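Local coordinates for protein aeromonas extracellular serine protease (Aeromonas sobria, PDB 3WQB) that cleaves peptide bonds after paired basic residues, one of them lysine, as a secreted calcium-binding serine protease of the furin subfamily and a probable virulence factor, at residues G236-P240 / P378-S382. The protein carries 1 engineered substitution. Residues are numbered along the deposited sequence; the frame is centred on the assembly and turned at random.
Sequences GPKLP and PVMVS
Val379 turns CG1 anti to its backbone N (chi1 -179°), and Leu239 sets CG anti to its carbonyl carbon (chi1 -66°), torsions that bring the two branched side chains together between a loop and a strand. They run antiparallel alongside one another, with Leu239 CD2 3.6 Å from Val379 CG1. The other leucine methyl serves a second valine: Leu239 CD1 comes within 3.8 Å of Val381 CG2, the valine side chain lying roughly perpendicular to it. Val379 CG2 instead rests near a peptide oxygen, 3.6 Å from Lys238 O. An inverse gamma turn centred on Lys238, closed by Leu239 N to Pro237 O at 2.8 Å, folds the 236-240 loop sharply, while the lysine side chain extends off, pointing its end clear of the strand. The pairing illustrates how a loop can pack on a strand without hydrogen bonds to it: strand 379-384 directs its backbone to its hairpin partner 390-396, Val381 to Val393 for instance. Leu239 also touches Leu396 of that partner and Pro506 and Phe507 of the C-terminal P-domain, whose calcium ion is about 10 Å from the Val381 side chain. Beside this apolar patch, the Met380 carbonyl points its oxygen at the CB-CG edge of the Pro237 ring, 3.7 Å from Pro237 CB.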
loop_
_atom_site.group_PDB
_atom_site.type_symbol
_atom_site.label_atom_id
_atom_site.label_comp_id
_atom_site.label_asym_id
_atom_site.label_seq_id
_atom_site.Cartn_x
_atom_site.Cartn_y
_atom_site.Cartn_z
ATOM N N GLY A 236 -6.223 -24.932 4.385
ATOM C CA GLY A 236 -5.030 -24.682 3.591
ATOM C C GLY A 236 -3.907 -24.083 4.415
ATOM O O GLY A 236 -4.108 -23.658 5.552
ATOM N N PRO A 237 -2.702 -24.027 3.831
ATOM C CA PRO A 237 -1.553 -23.427 4.500
ATOM C C PRO A 237 -1.803 -21.959 4.818
ATOM O O PRO A 237 -2.561 -21.285 4.108
ATOM C CB PRO A 237 -0.434 -23.568 3.469
ATOM C CG PRO A 237 -0.868 -24.659 2.573
ATOM C CD PRO A 237 -2.350 -24.583 2.515
ATOM N N LYS A 238 -1.158 -21.473 5.872
ATOM C CA LYS A 238 -1.384 -20.112 6.360
ATOM C C LYS A 238 -0.594 -19.075 5.548
ATOM O O LYS A 238 0.265 -18.356 6.063
ATOM C CB LYS A 238 -1.081 -20.022 7.856
ATOM C CG LYS A 238 -2.009 -20.890 8.705
ATOM C CD LYS A 238 -1.575 -20.916 10.162
ATOM C CE LYS A 238 -2.509 -21.777 11.013
ATOM N NZ LYS A 238 -3.829 -21.136 11.234
ATOM N N LEU A 239 -0.911 -19.018 4.261
ATOM C CA LEU A 239 -0.376 -18.023 3.338
ATOM C C LEU A 239 -1.378 -16.888 3.197
ATOM O O LEU A 239 -2.581 -17.117 3.282
ATOM C CB LEU A 239 -0.153 -18.671 1.974
ATOM C CG LEU A 239 0.939 -19.748 1.946
ATOM C CD1 LEU A 239 0.975 -20.458 0.616
ATOM C CD2 LEU A 239 2.298 -19.144 2.247
ATOM N N PRO A 240 -0.894 -15.659 2.962
ATOM C CA PRO A 240 -1.842 -14.555 2.827
ATOM C C PRO A 240 -2.772 -14.753 1.637
ATOM O O PRO A 240 -2.352 -15.227 0.576
ATOM C CB PRO A 240 -0.924 -13.349 2.583
ATOM C CG PRO A 240 0.307 -13.947 1.965
ATOM C CD PRO A 240 0.496 -15.224 2.731
ATOM N N PRO A 378 8.810 -20.205 8.408
ATOM C CA PRO A 378 8.299 -20.153 7.035
ATOM C C PRO A 378 7.022 -20.992 6.913
ATOM O O PRO A 378 6.801 -21.922 7.698
ATOM C CB PRO A 378 9.435 -20.775 6.208
ATOM C CG PRO A 378 10.182 -21.610 7.173
ATOM C CD PRO A 378 10.092 -20.926 8.495
ATOM N N VAL A 379 6.195 -20.665 5.930
ATOM C CA VAL A 379 4.987 -21.427 5.667
ATOM C C VAL A 379 5.234 -22.338 4.473
ATOM O O VAL A 379 5.576 -21.874 3.381
ATOM C CB VAL A 379 3.785 -20.507 5.397
ATOM C CG1 VAL A 379 2.536 -21.341 5.138
ATOM C CG2 VAL A 379 3.572 -19.548 6.567
ATOM N N MET A 380 5.059 -23.637 4.685
ATOM C CA MET A 380 5.359 -24.637 3.673
ATOM C C MET A 380 4.106 -25.076 2.930
ATOM O O MET A 380 2.997 -25.026 3.461
ATOM C CB MET A 380 6.029 -25.854 4.318
ATOM C CG MET A 380 7.230 -25.521 5.189
ATOM S SD MET A 380 8.532 -24.614 4.324
ATOM C CE MET A 380 9.182 -25.920 3.283
ATOM N N VAL A 381 4.305 -25.493 1.686
ATOM C CA VAL A 381 3.242 -26.025 0.849
ATOM C C VAL A 381 3.628 -27.437 0.458
ATOM O O VAL A 381 4.731 -27.665 -0.047
ATOM C CB VAL A 381 3.051 -25.176 -0.431
ATOM C CG1 VAL A 381 2.026 -25.809 -1.370
ATOM C CG2 VAL A 381 2.647 -23.744 -0.075
ATOM N N SER A 382 2.714 -28.372 0.707
ATOM C CA SER A 382 2.922 -29.786 0.418
ATOM C C SER A 382 2.094 -30.212 -0.787
ATOM O O SER A 382 0.915 -29.867 -0.898
ATOM C CB SER A 382 2.520 -30.622 1.632
ATOM O OG SER A 382 2.690 -31.999 1.372
#